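Cytochrome C554 (Nitrosomonas europaea, PDB 1FT5) carries electrons through its four covalently bound haems in the periplasm, accepting them directly from hydroxylamine oxidoreductase during ammonia oxidation. Local coordinates at residues Gln107-Ser112 and Glu185-Gly190; Arg99-Lys104 and Ala122-Asp127; Glu170-Lys173 and Ala177-Glu180; Gln20-Lys23 and His27-Ala30. One frame throughout, in Å; residues are numbered along the deposited sequence.

Interaction 1 (Gln107-Ser112 and Glu185-Gly190); sequences QAFEKS and EGVFEG. With HEM (protoporphyrin IX containing Fe), chain E.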
# COMPACT_ATOMS: atom_id res chain seq x y z
N GLN A 107 0.28 -10.85 -21.58
CA GLN A 107 0.20 -11.87 -22.66
C GLN A 107 0.29 -11.20 -24.02
O GLN A 107 0.99 -11.73 -24.90
CB GLN A 107 -1.13 -12.62 -22.55
CG GLN A 107 -1.14 -13.57 -21.39
CD GLN A 107 -2.53 -14.13 -21.10
OE1 GLN A 107 -2.66 -15.14 -20.40
NE2 GLN A 107 -3.55 -13.48 -21.62
N ALA A 108 -0.39 -10.06 -24.23
CA ALA A 108 -0.32 -9.36 -25.54
C ALA A 108 1.12 -8.92 -25.82
O ALA A 108 1.62 -8.99 -26.96
CB ALA A 108 -1.24 -8.14 -25.57
N PHE A 109 1.78 -8.40 -24.80
CA PHE A 109 3.18 -8.00 -25.00
C PHE A 109 4.09 -9.23 -25.29
O PHE A 109 4.92 -9.18 -26.22
CB PHE A 109 3.67 -7.26 -23.72
CG PHE A 109 5.06 -6.73 -23.84
CD1 PHE A 109 5.29 -5.52 -24.49
CD2 PHE A 109 6.11 -7.46 -23.31
CE1 PHE A 109 6.61 -5.04 -24.62
CE2 PHE A 109 7.44 -7.00 -23.43
CZ PHE A 109 7.66 -5.78 -24.08
N GLU A 110 3.97 -10.31 -24.54
CA GLU A 110 4.82 -11.48 -24.75
C GLU A 110 4.58 -12.05 -26.14
O GLU A 110 5.54 -12.47 -26.79
CB GLU A 110 4.57 -12.57 -23.68
CG GLU A 110 5.33 -13.84 -23.90
CD GLU A 110 5.53 -14.70 -22.64
OE1 GLU A 110 4.84 -14.48 -21.61
OE2 GLU A 110 6.41 -15.60 -22.69
N LYS A 111 3.34 -12.01 -26.63
CA LYS A 111 3.06 -12.62 -27.94
C LYS A 111 3.31 -11.75 -29.12
O LYS A 111 3.61 -12.28 -30.21
CB LYS A 111 1.59 -13.10 -28.03
CG LYS A 111 1.19 -14.01 -26.94
CD LYS A 111 2.01 -15.31 -26.87
CE LYS A 111 1.70 -15.99 -25.52
NZ LYS A 111 1.14 -14.98 -24.50
N SER A 112 3.17 -10.44 -28.95
CA SER A 112 3.31 -9.53 -30.07
C SER A 112 3.95 -8.21 -29.83
O SER A 112 3.95 -7.36 -30.72
CB SER A 112 1.93 -9.26 -30.66
OG SER A 112 1.20 -8.42 -29.74
N GLU A 185 9.79 -4.43 -18.09
CA GLU A 185 10.03 -4.52 -19.55
C GLU A 185 9.34 -3.36 -20.26
O GLU A 185 9.80 -2.89 -21.33
CB GLU A 185 9.50 -5.85 -20.06
CG GLU A 185 10.30 -7.01 -19.57
CD GLU A 185 11.75 -6.99 -20.06
OE1 GLU A 185 12.07 -6.29 -21.06
OE2 GLU A 185 12.59 -7.68 -19.45
N GLY A 186 8.24 -2.88 -19.71
CA GLY A 186 7.57 -1.75 -20.30
C GLY A 186 6.27 -2.05 -21.02
O GLY A 186 5.95 -1.42 -22.03
N VAL A 187 5.53 -3.02 -20.50
CA VAL A 187 4.24 -3.40 -21.07
C VAL A 187 3.34 -2.16 -21.07
O VAL A 187 2.62 -1.91 -22.04
CB VAL A 187 3.57 -4.49 -20.21
CG1 VAL A 187 2.12 -4.75 -20.66
CG2 VAL A 187 4.42 -5.76 -20.25
N PHE A 188 3.32 -1.37 -19.99
CA PHE A 188 2.45 -0.21 -19.97
C PHE A 188 3.17 1.05 -20.31
O PHE A 188 4.35 1.18 -19.99
CB PHE A 188 1.79 -0.12 -18.57
CG PHE A 188 0.91 -1.30 -18.27
CD1 PHE A 188 1.35 -2.30 -17.44
CD2 PHE A 188 -0.32 -1.45 -18.93
CE1 PHE A 188 0.60 -3.47 -17.24
CE2 PHE A 188 -1.09 -2.61 -18.75
CZ PHE A 188 -0.64 -3.60 -17.92
N GLU A 189 2.47 1.99 -20.96
CA GLU A 189 3.08 3.24 -21.35
C GLU A 189 2.18 4.45 -21.20
O GLU A 189 0.97 4.32 -21.04
CB GLU A 189 3.57 3.16 -22.81
CG GLU A 189 2.54 2.67 -23.78
CD GLU A 189 2.98 2.88 -25.23
OE1 GLU A 189 4.14 3.30 -25.45
OE2 GLU A 189 2.16 2.64 -26.13
N GLY A 190 2.79 5.63 -21.21
CA GLY A 190 2.06 6.87 -21.14
C GLY A 190 1.48 7.25 -19.79
O GLY A 190 1.80 6.62 -18.79
CHA HEM E . 2.81 -4.27 -14.05
CHB HEM E . 0.88 -3.91 -9.62
CHC HEM E . -1.47 -8.11 -10.37
CHD HEM E . 1.31 -8.87 -14.35
C1A HEM E . 2.44 -3.78 -12.80
C2A HEM E . 2.84 -2.48 -12.28
C3A HEM E . 2.34 -2.43 -10.99
C4A HEM E . 1.62 -3.63 -10.78
CMA HEM E . 2.46 -1.29 -9.96
CAA HEM E . 3.62 -1.43 -13.01
CBA HEM E . 2.71 -0.56 -13.89
CGA HEM E . 3.39 0.64 -14.50
O1A HEM E . 4.20 0.41 -15.49
O2A HEM E . 3.16 1.81 -14.08
C1B HEM E . 0.09 -5.04 -9.47
C2B HEM E . -0.79 -5.22 -8.37
C3B HEM E . -1.54 -6.35 -8.61
C4B HEM E . -1.07 -6.89 -9.87
CMB HEM E . -0.89 -4.30 -7.13
CAB HEM E . -2.67 -6.97 -7.73
CBB HEM E . -3.99 -6.20 -7.75
C1C HEM E . -0.86 -8.69 -11.48
C2C HEM E . -1.14 -10.06 -11.90
C3C HEM E . -0.28 -10.28 -12.95
C4C HEM E . 0.42 -9.09 -13.23
CMC HEM E . -2.13 -11.06 -11.26
CAC HEM E . -0.03 -11.63 -13.66
CBC HEM E . -1.14 -12.34 -14.40
C1D HEM E . 1.89 -7.63 -14.63
C2D HEM E . 2.66 -7.36 -15.79
C3D HEM E . 3.04 -6.07 -15.72
C4D HEM E . 2.50 -5.54 -14.51
CMD HEM E . 2.97 -8.42 -16.91
CAD HEM E . 4.00 -5.43 -16.67
CBD HEM E . 5.45 -5.66 -16.32
CGD HEM E . 6.53 -5.01 -17.19
O1D HEM E . 7.63 -5.61 -17.18
O2D HEM E . 6.29 -3.95 -17.77
NA HEM E . 1.69 -4.48 -11.87
NB HEM E . -0.06 -6.06 -10.41
NC HEM E . 0.10 -8.09 -12.29
ND HEM E . 1.79 -6.47 -13.87
FE HEM E . 0.88 -6.28 -12.14
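Phe-109 packs its ring against the turn Glu-185 to Val-187, the loop that grips a propionate of haem 1 in this multihaem c-type cytochrome. Along helix 99-112, Gln-107 O takes the helical bond of Lys-111 N, and one residue after Ala-108 the helix presents Phe-109 to the loop. There CG stands opposite the backbone N (chi1 -177°), which sends the phenyl out from the helix. The root of the ring packs on the valine, CG of Phe-109 lying 3.8 Å from Val-187 CG2, while its far side reaches Glu-185, CE2 to CB 4.1 Å. The ring thus spans the turn; the phenylalanine and glutamate side chains run at about a right angle to each other, although ring and carboxylate planes are only 28° apart. Further on, Ser-112 OG folds back to Ala-108 O at 2.9 Å; Ser-112 N bonds the same oxygen from the other face of its plane. Behind the contact, three successive backbone amides hold the propionate: Glu-185 N to O1D at 2.6 Å, then Gly-186 N and Val-187 N, both to O2D at 3.0 Å. This grip probably stabilises the charged carboxylate. Gly-186 has a phi of 107°, where a CB would jam against the preceding carbonyl. The Phe-188 ring, covered on one face by Val-187 CG1, turns its edge to the haem, its CE1 3.9 Å from C3D.

Interaction 2 (Arg99-Lys104 and Ala122-Asp127); sequences RGDHRK and AKKGQD. With HEM (protoporphyrin IX containing Fe), chain E.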
# COMPACT_ATOMS: atom_id res chain seq x y z
N ARG A 99 -6.41 -6.09 -12.32
CA ARG A 99 -5.49 -7.21 -12.29
C ARG A 99 -5.60 -8.09 -13.52
O ARG A 99 -4.59 -8.62 -13.99
CB ARG A 99 -5.68 -8.03 -11.04
CG ARG A 99 -6.95 -8.82 -10.99
CD ARG A 99 -6.73 -10.03 -10.10
NE ARG A 99 -7.99 -10.55 -9.60
CZ ARG A 99 -8.69 -11.49 -10.22
NH1 ARG A 99 -8.23 -11.99 -11.37
NH2 ARG A 99 -9.86 -11.88 -9.73
N GLY A 100 -6.82 -8.22 -14.05
CA GLY A 100 -7.03 -9.04 -15.25
C GLY A 100 -6.39 -8.38 -16.46
O GLY A 100 -5.98 -9.12 -17.41
N ASP A 101 -6.33 -7.03 -16.51
CA ASP A 101 -5.67 -6.27 -17.58
C ASP A 101 -4.13 -6.51 -17.47
O ASP A 101 -3.43 -6.51 -18.50
CB ASP A 101 -5.92 -4.76 -17.49
CG ASP A 101 -7.20 -4.30 -18.15
OD1 ASP A 101 -8.21 -4.95 -17.93
OD2 ASP A 101 -7.18 -3.27 -18.89
N HIS A 102 -3.59 -6.66 -16.25
CA HIS A 102 -2.12 -6.94 -16.16
C HIS A 102 -1.84 -8.28 -16.84
O HIS A 102 -0.85 -8.42 -17.57
CB HIS A 102 -1.60 -6.99 -14.72
CG HIS A 102 -1.58 -5.64 -14.08
ND1 HIS A 102 -0.76 -5.32 -13.00
CD2 HIS A 102 -2.36 -4.58 -14.39
CE1 HIS A 102 -1.09 -4.05 -12.72
NE2 HIS A 102 -2.04 -3.56 -13.51
N ARG A 103 -2.73 -9.27 -16.63
CA ARG A 103 -2.56 -10.60 -17.25
C ARG A 103 -2.73 -10.50 -18.77
O ARG A 103 -1.83 -10.94 -19.55
CB ARG A 103 -3.61 -11.59 -16.71
CG ARG A 103 -3.39 -13.00 -17.27
CD ARG A 103 -4.67 -13.89 -17.28
NE ARG A 103 -5.08 -14.18 -18.66
CZ ARG A 103 -5.22 -15.40 -19.18
NH1 ARG A 103 -4.99 -16.48 -18.43
NH2 ARG A 103 -5.57 -15.55 -20.46
N LYS A 104 -3.80 -9.89 -19.21
CA LYS A 104 -4.02 -9.82 -20.67
C LYS A 104 -2.98 -8.97 -21.41
O LYS A 104 -2.51 -9.32 -22.52
CB LYS A 104 -5.42 -9.27 -20.97
CG LYS A 104 -6.52 -10.16 -20.38
CD LYS A 104 -6.19 -11.66 -20.50
CE LYS A 104 -6.41 -12.18 -21.92
NZ LYS A 104 -6.79 -13.63 -21.95
N ALA A 122 -5.74 3.08 -15.20
CA ALA A 122 -6.26 4.10 -14.27
C ALA A 122 -7.80 4.07 -14.31
O ALA A 122 -8.44 4.25 -13.28
CB ALA A 122 -5.77 5.46 -14.64
N LYS A 123 -8.36 3.79 -15.50
CA LYS A 123 -9.82 3.74 -15.63
C LYS A 123 -10.40 2.61 -14.80
O LYS A 123 -11.55 2.71 -14.34
CB LYS A 123 -10.23 3.60 -17.11
CG LYS A 123 -10.06 4.89 -17.88
CD LYS A 123 -10.68 4.79 -19.28
CE LYS A 123 -12.15 4.33 -19.20
NZ LYS A 123 -13.09 5.00 -20.20
N LYS A 124 -9.61 1.55 -14.56
CA LYS A 124 -10.03 0.40 -13.83
C LYS A 124 -9.63 0.46 -12.35
O LYS A 124 -9.72 -0.52 -11.66
CB LYS A 124 -9.51 -0.88 -14.49
CG LYS A 124 -10.24 -1.15 -15.83
CD LYS A 124 -10.18 -2.58 -16.24
CE LYS A 124 -10.99 -2.77 -17.50
NZ LYS A 124 -10.72 -4.03 -18.21
N GLY A 125 -9.20 1.65 -11.92
CA GLY A 125 -8.90 1.87 -10.52
C GLY A 125 -7.43 1.89 -10.08
O GLY A 125 -7.15 2.12 -8.90
N GLN A 126 -6.50 1.66 -11.00
CA GLN A 126 -5.11 1.62 -10.51
C GLN A 126 -4.64 3.03 -10.22
O GLN A 126 -4.96 3.99 -10.91
CB GLN A 126 -4.19 0.92 -11.56
CG GLN A 126 -2.76 0.73 -11.00
CD GLN A 126 -1.94 -0.26 -11.78
OE1 GLN A 126 -2.51 -0.99 -12.64
NE2 GLN A 126 -0.67 -0.35 -11.51
N ASP A 127 -3.82 3.15 -9.15
CA ASP A 127 -3.30 4.43 -8.70
C ASP A 127 -1.86 4.59 -9.17
O ASP A 127 -1.07 3.67 -8.95
CB ASP A 127 -3.30 4.43 -7.16
CG ASP A 127 -3.21 5.80 -6.58
OD1 ASP A 127 -2.58 6.72 -7.13
OD2 ASP A 127 -3.77 5.97 -5.50
CHA HEM E . 2.81 -4.27 -14.05
CHB HEM E . 0.88 -3.91 -9.62
CHC HEM E . -1.47 -8.11 -10.37
CHD HEM E . 1.31 -8.87 -14.35
C1A HEM E . 2.44 -3.78 -12.80
C2A HEM E . 2.84 -2.48 -12.28
C3A HEM E . 2.34 -2.43 -10.99
C4A HEM E . 1.62 -3.63 -10.78
CMA HEM E . 2.46 -1.29 -9.96
CAA HEM E . 3.62 -1.43 -13.01
CBA HEM E . 2.71 -0.56 -13.89
CGA HEM E . 3.39 0.64 -14.50
O1A HEM E . 4.20 0.41 -15.49
O2A HEM E . 3.16 1.81 -14.08
C1B HEM E . 0.09 -5.04 -9.47
C2B HEM E . -0.79 -5.22 -8.37
C3B HEM E . -1.54 -6.35 -8.61
C4B HEM E . -1.07 -6.89 -9.87
CMB HEM E . -0.89 -4.30 -7.13
CAB HEM E . -2.67 -6.97 -7.73
CBB HEM E . -3.99 -6.20 -7.75
C1C HEM E . -0.86 -8.69 -11.48
C2C HEM E . -1.14 -10.06 -11.90
C3C HEM E . -0.28 -10.28 -12.95
C4C HEM E . 0.42 -9.09 -13.23
CMC HEM E . -2.13 -11.06 -11.26
CAC HEM E . -0.03 -11.63 -13.66
CBC HEM E . -1.14 -12.34 -14.40
C1D HEM E . 1.89 -7.63 -14.63
C2D HEM E . 2.66 -7.36 -15.79
C3D HEM E . 3.04 -6.07 -15.72
C4D HEM E . 2.50 -5.54 -14.51
CMD HEM E . 2.97 -8.42 -16.91
CAD HEM E . 4.00 -5.43 -16.67
CBD HEM E . 5.45 -5.66 -16.32
CGD HEM E . 6.53 -5.01 -17.19
O1D HEM E . 7.63 -5.61 -17.18
O2D HEM E . 6.29 -3.95 -17.77
NA HEM E . 1.69 -4.48 -11.87
NB HEM E . -0.06 -6.06 -10.41
NC HEM E . 0.10 -8.09 -12.29
ND HEM E . 1.79 -6.47 -13.87
FE HEM E . 0.88 -6.28 -12.14
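His-102 and Gln-126 approach from opposite directions, ring and amide planes 37° apart, the imidazole giving its N-H to the side-chain oxygen of the amide, while one residue earlier Asp-101 pairs with Lys-124. Gln-126 is stretched out: chi1 (-174°) and chi2 are both extended, which carries OE1 to the rim of the imidazole. His-102 NE2 donates to Gln-126 OE1 over 2.8 Å, with an N-H...O angle of 148°. The acceptor lies in the plane of the ring, whereas the donor is moderately tilted from the carbonyl plane of the amide. Seen from the iron this is a second-shell bond: it probably helps to fix the rotation of the imidazole and is likely to make it a somewhat stronger electron donor. The other amide atom, Gln-126 NE2, rests 3.6 Å from methyl CMA of the haem. Lys-124 also runs extended and crosses Asp-101 at about a right angle. Its NZ meets OD1 of Asp-101 at 2.7 Å, on the syn side and slightly out of the carboxylate plane, a salt bridge towards the exposed side of the contact. Leu-121 touches Asp-101, His-102 and Gln-126. Gly-125, with positive phi, closes helix 118-123 in a Schellman motif, Gln-126 N reaching back to Leu-121 O and Gly-125 N to Ala-122 O (3.0 Å), and the chain then continues into Gln-126. On its inner side His-102 binds the iron through ND1 at 2.1 Å, opposite His-15 NE2; the two complete the bis-histidine coordination of haem 1, in which His-102 binds through ND1 instead of NE2.

Interaction 3 (Glu170-Lys173 and Ala177-Glu180); sequences EMVK and AMHE. With HEM (protoporphyrin IX containing Fe), chain G.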
# COMPACT_ATOMS: atom_id res chain seq x y z
N GLU A 170 9.52 12.69 0.20
CA GLU A 170 10.67 12.05 0.81
C GLU A 170 10.42 10.58 1.10
O GLU A 170 11.19 9.71 0.74
CB GLU A 170 11.03 12.74 2.13
CG GLU A 170 10.97 14.23 2.01
CD GLU A 170 12.30 14.84 1.76
OE1 GLU A 170 12.53 15.95 2.35
OE2 GLU A 170 13.10 14.24 0.99
N MET A 171 9.30 10.31 1.75
CA MET A 171 9.07 8.97 2.16
C MET A 171 8.71 7.98 1.07
O MET A 171 8.94 6.82 1.27
CB MET A 171 8.07 8.98 3.30
CG MET A 171 8.90 8.77 4.60
SD MET A 171 8.24 9.61 5.96
CE MET A 171 9.76 10.01 6.96
N VAL A 172 8.19 8.48 -0.04
CA VAL A 172 7.90 7.53 -1.15
C VAL A 172 9.19 7.05 -1.78
O VAL A 172 9.17 6.06 -2.53
CB VAL A 172 6.96 8.18 -2.18
CG1 VAL A 172 7.71 9.22 -3.11
CG2 VAL A 172 6.32 7.06 -3.08
N LYS A 173 10.30 7.68 -1.40
CA LYS A 173 11.60 7.26 -1.94
C LYS A 173 12.36 6.42 -0.96
O LYS A 173 13.53 6.19 -1.13
CB LYS A 173 12.46 8.48 -2.38
CG LYS A 173 11.87 9.33 -3.43
CD LYS A 173 12.95 10.25 -4.12
CE LYS A 173 12.35 11.04 -5.27
NZ LYS A 173 13.48 11.76 -5.94
N ALA A 177 10.64 1.13 3.04
CA ALA A 177 9.29 1.31 3.52
C ALA A 177 8.23 0.99 2.43
O ALA A 177 7.07 0.80 2.79
CB ALA A 177 9.08 2.71 4.00
N MET A 178 8.65 0.92 1.16
CA MET A 178 7.75 0.58 0.05
C MET A 178 8.03 -0.93 -0.23
O MET A 178 7.36 -1.84 0.23
CB MET A 178 8.09 1.47 -1.22
CG MET A 178 8.08 3.01 -1.01
SD MET A 178 6.37 3.63 -0.69
CE MET A 178 6.44 3.48 1.17
N HIS A 179 9.04 -1.14 -1.08
CA HIS A 179 9.60 -2.44 -1.43
C HIS A 179 10.68 -2.03 -2.45
O HIS A 179 10.65 -0.95 -3.01
CB HIS A 179 8.62 -3.47 -2.08
CG HIS A 179 7.84 -2.95 -3.23
ND1 HIS A 179 8.36 -2.68 -4.48
CD2 HIS A 179 6.53 -2.61 -3.30
CE1 HIS A 179 7.35 -2.17 -5.22
NE2 HIS A 179 6.21 -2.11 -4.53
N GLU A 180 11.65 -2.89 -2.61
CA GLU A 180 12.67 -2.63 -3.61
C GLU A 180 11.98 -2.51 -4.96
O GLU A 180 10.93 -3.17 -5.19
CB GLU A 180 13.62 -3.80 -3.61
CG GLU A 180 14.77 -3.60 -4.56
CD GLU A 180 15.55 -2.32 -4.27
OE1 GLU A 180 16.38 -2.36 -3.35
OE2 GLU A 180 15.33 -1.30 -4.94
CHA HEM G . 5.97 0.02 -7.82
CHB HEM G . 4.11 -4.43 -7.04
CHC HEM G . 3.03 -3.08 -2.46
CHD HEM G . 4.30 1.48 -3.52
C1A HEM G . 5.58 -1.32 -7.97
C2A HEM G . 5.80 -2.09 -9.15
C3A HEM G . 5.26 -3.31 -8.95
C4A HEM G . 4.72 -3.33 -7.63
CMA HEM G . 5.21 -4.50 -9.93
CAA HEM G . 6.51 -1.59 -10.46
CBA HEM G . 8.01 -2.11 -10.51
CGA HEM G . 8.83 -1.74 -9.24
O1A HEM G . 8.91 -0.56 -8.95
O2A HEM G . 9.33 -2.65 -8.58
C1B HEM G . 3.63 -4.44 -5.70
C2B HEM G . 3.08 -5.60 -5.07
C3B HEM G . 2.81 -5.25 -3.76
C4B HEM G . 3.22 -3.85 -3.66
CMB HEM G . 2.88 -6.96 -5.75
CAB HEM G . 2.26 -6.04 -2.61
CBB HEM G . 3.15 -7.25 -2.25
C1C HEM G . 3.29 -1.71 -2.41
C2C HEM G . 2.98 -0.93 -1.26
C3C HEM G . 3.25 0.32 -1.56
C4C HEM G . 3.81 0.36 -2.88
CMC HEM G . 2.39 -1.45 0.07
CAC HEM G . 2.99 1.57 -0.66
CBC HEM G . 3.49 1.56 0.76
C1D HEM G . 4.91 1.48 -4.79
C2D HEM G . 5.45 2.66 -5.43
C3D HEM G . 5.97 2.22 -6.64
C4D HEM G . 5.70 0.80 -6.69
CMD HEM G . 5.38 4.08 -4.91
CAD HEM G . 6.53 3.06 -7.77
CBD HEM G . 5.53 3.22 -8.87
CGD HEM G . 6.12 3.54 -10.26
O1D HEM G . 5.31 3.62 -11.19
O2D HEM G . 7.33 3.69 -10.36
NA HEM G . 4.93 -2.09 -7.04
NB HEM G . 3.70 -3.34 -4.83
NC HEM G . 3.81 -0.93 -3.39
ND HEM G . 5.06 0.31 -5.56
FE HEM G . 4.41 -1.52 -5.20
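Met-178 meets the other segment largely at backbone oxygens: its CG sits 3.6 Å from Val-172 O, and its CE lies 4.2 Å from Met-171 O. The setting is the loop after helix 168-171 that supplies an axial ligand to haem 3, a bis-histidine c-type haem. Bends at chi2 and chi3 fold the methionine chain, and its terminal methyl reaches the haem substituent CBC at 3.5 Å. Val-172 points its CB away from Met-178, yet CG2 comes round to the methionine SD at 4.2 Å, the two side chains passing at a slant. The same CG2 lies 3.6 Å from haem methyl CMD, so valine and methionine both pack on substituents at the haem periphery. Were Met-178 cut back to an alanine, a gap would probably open between the Val-172 backbone and haem CBC, leaving the haem edge less well packed. Met-171, Ala-177 and Met-178 also touch a second haem, placing this buried loop between two cofactors. His-179 binds the iron through NE2 at 2.0 Å, opposite His-92. The other ring nitrogen, His-179 ND1, gives a nearly straight bond (175°) to Glu-180 O at 2.7 Å, the nitrogen standing above the plane of that carbonyl.

Interaction 4 (Gln20-Lys23 and His27-Ala30); sequences QSWK and HAKA. With HEM (protoporphyrin IX containing Fe), chain H.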
# COMPACT_ATOMS: atom_id res chain seq x y z
N GLN A 20 8.29 -10.43 -2.16
CA GLN A 20 9.31 -10.89 -1.26
C GLN A 20 9.93 -9.73 -0.46
O GLN A 20 10.24 -9.90 0.71
CB GLN A 20 10.39 -11.61 -2.06
CG GLN A 20 11.16 -12.59 -1.22
CD GLN A 20 12.62 -12.20 -1.09
OE1 GLN A 20 12.98 -11.01 -1.11
NE2 GLN A 20 13.48 -13.21 -0.94
N SER A 21 10.11 -8.58 -1.11
CA SER A 21 10.71 -7.43 -0.44
C SER A 21 9.65 -6.76 0.45
O SER A 21 9.91 -6.41 1.63
CB SER A 21 11.25 -6.47 -1.51
OG SER A 21 11.58 -5.17 -1.02
N TRP A 22 8.43 -6.66 -0.07
CA TRP A 22 7.36 -6.03 0.72
C TRP A 22 7.16 -6.79 2.06
O TRP A 22 6.84 -6.19 3.10
CB TRP A 22 6.06 -6.06 -0.14
CG TRP A 22 4.81 -5.76 0.67
CD1 TRP A 22 4.30 -4.51 0.96
CD2 TRP A 22 4.01 -6.71 1.37
NE1 TRP A 22 3.21 -4.65 1.83
CE2 TRP A 22 3.02 -5.98 2.10
CE3 TRP A 22 4.02 -8.11 1.49
CZ2 TRP A 22 2.04 -6.62 2.92
CZ3 TRP A 22 3.07 -8.75 2.30
CH2 TRP A 22 2.09 -7.98 3.01
N LYS A 23 7.32 -8.09 2.05
CA LYS A 23 7.05 -8.89 3.24
C LYS A 23 7.89 -8.53 4.41
O LYS A 23 7.50 -8.85 5.56
CB LYS A 23 7.24 -10.40 2.95
CG LYS A 23 6.13 -11.26 3.55
CD LYS A 23 6.64 -12.13 4.73
CE LYS A 23 5.46 -12.74 5.53
NZ LYS A 23 5.91 -13.57 6.70
N HIS A 27 5.01 -2.08 6.81
CA HIS A 27 3.62 -2.18 6.28
C HIS A 27 3.13 -3.63 6.34
O HIS A 27 1.99 -3.93 6.79
CB HIS A 27 3.53 -1.71 4.80
CG HIS A 27 3.54 -0.22 4.63
ND1 HIS A 27 4.36 0.45 3.72
CD2 HIS A 27 2.85 0.76 5.29
CE1 HIS A 27 4.16 1.74 3.84
NE2 HIS A 27 3.25 2.01 4.76
N ALA A 28 3.97 -4.57 5.94
CA ALA A 28 3.49 -5.97 5.96
C ALA A 28 3.21 -6.49 7.35
O ALA A 28 2.41 -7.42 7.55
CB ALA A 28 4.53 -6.94 5.28
N LYS A 29 3.91 -5.89 8.33
CA LYS A 29 3.79 -6.32 9.73
C LYS A 29 2.83 -5.41 10.48
O LYS A 29 2.75 -5.48 11.74
CB LYS A 29 5.20 -6.28 10.40
CG LYS A 29 6.24 -7.13 9.64
CD LYS A 29 7.68 -6.80 10.07
CE LYS A 29 8.65 -7.63 9.22
NZ LYS A 29 10.07 -7.54 9.70
N ALA A 30 2.05 -4.59 9.78
CA ALA A 30 1.20 -3.63 10.51
C ALA A 30 0.23 -4.20 11.49
O ALA A 30 -0.05 -3.53 12.52
CB ALA A 30 0.45 -2.75 9.54
CHA HEM H . 4.71 2.83 8.07
CHB HEM H . 5.48 5.45 4.06
CHC HEM H . 0.98 4.25 2.59
CHD HEM H . 0.01 2.75 7.13
C1A HEM H . 5.32 3.57 7.06
C2A HEM H . 6.70 4.00 7.10
C3A HEM H . 6.89 4.78 6.00
C4A HEM H . 5.66 4.78 5.27
CMA HEM H . 8.18 5.55 5.59
CAA HEM H . 7.70 3.71 8.13
CBA HEM H . 8.43 2.44 7.85
CGA HEM H . 9.45 2.01 8.89
O1A HEM H . 9.59 2.68 9.96
O2A HEM H . 10.10 0.99 8.65
C1B HEM H . 4.28 5.39 3.31
C2B HEM H . 4.12 5.92 1.99
C3B HEM H . 2.87 5.48 1.52
C4B HEM H . 2.29 4.71 2.62
CMB HEM H . 5.15 6.83 1.26
CAB HEM H . 2.20 5.75 0.20
CBB HEM H . 3.09 5.45 -1.00
C1C HEM H . 0.35 3.77 3.72
C2C HEM H . -1.05 3.50 3.70
C3C HEM H . -1.37 3.16 5.01
C4C HEM H . -0.13 3.16 5.76
CMC HEM H . -1.96 3.63 2.49
CAC HEM H . -2.76 2.85 5.65
CBC HEM H . -3.60 1.73 4.95
C1D HEM H . 1.26 2.62 7.77
C2D HEM H . 1.44 2.02 9.03
C3D HEM H . 2.75 1.96 9.27
C4D HEM H . 3.37 2.57 8.14
CMD HEM H . 0.30 1.51 9.95
CAD HEM H . 3.36 1.28 10.49
CBD HEM H . 3.34 -0.25 10.51
CGD HEM H . 3.74 -0.77 11.82
O1D HEM H . 4.90 -0.64 12.20
O2D HEM H . 2.87 -1.32 12.49
NA HEM H . 4.71 4.06 5.94
NB HEM H . 3.17 4.64 3.74
NC HEM H . 0.93 3.56 4.97
ND HEM H . 2.45 2.98 7.23
FE HEM H . 2.83 3.80 5.46
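Lys-23 and Ala-28 bring their CA atoms to 5.3 Å where a short loop after helix 16-22 brings the chain back beside the helix end, the two segments running in broadly the same direction. The methyl of Ala-28 points into this loop and nestles against two successive carbonyls, its CB 3.3 Å from Trp-22 O and 3.5 Å from Lys-23 O. Thr-25 OG1, in the intervening loop, is hydrogen-bonded to Trp-22 O and weakly to Ala-28 N. Within the second segment Ala-30 N bonds His-27 O at 3.1 Å. Trp-22 carries the side-chain contact. Its chi1 of 166° swings the indole away from the backbone N, to meet the alanine with one face. Ala-28 CB stands 3.5 Å from the centroid of the six-membered ring and 13° off its normal, a CH-pi contact. At the pyrrole end Trp-22 NE1 lies 4.2 Å from His-27 CB, and its N-H is used by Val-86 O. Replacing Trp-22 by a leucine would remove the indole, and is likely to strip Ala-28 of its aromatic cover and leave the Val-86 carbonyl without this donor. The His-27 ring leads away from the indole to the iron of haem 4, which NE2 binds at 2.0 Å opposite His-138. His-27 ND1 makes a weak hydrogen bond to Ala-177 O. Near the surface, the aliphatic part of Lys-29 passes Lys-23 O. The loop thus lies in the link from helix 16-22 to helix 40-45, with Trp-22 and His-27 also touching a neighbouring haem.

Interactions 1 and 2 share helix 99-112 and haem 1, and touch where Phe-188 packs on His-102; interaction 1 lies farthest out, its centre about 24 Å from that of the chain. Interactions 3 and 4 sit deeper, their centres about 11 and 10 Å from it, near haems 3 and 4; of the four contacts, 3 is the buried one. They join where Ser-21 OG probably hydrogen-bonds Glu-180 N. Each of interactions 2, 3 and 4 holds an axial histidine, whereas interaction 1 holds a propionate. The chemistry differs accordingly: a salt bridge and an imidazole-amide bond cross interaction 2, while aromatic, sulfur and methyl packing join the segments of the others.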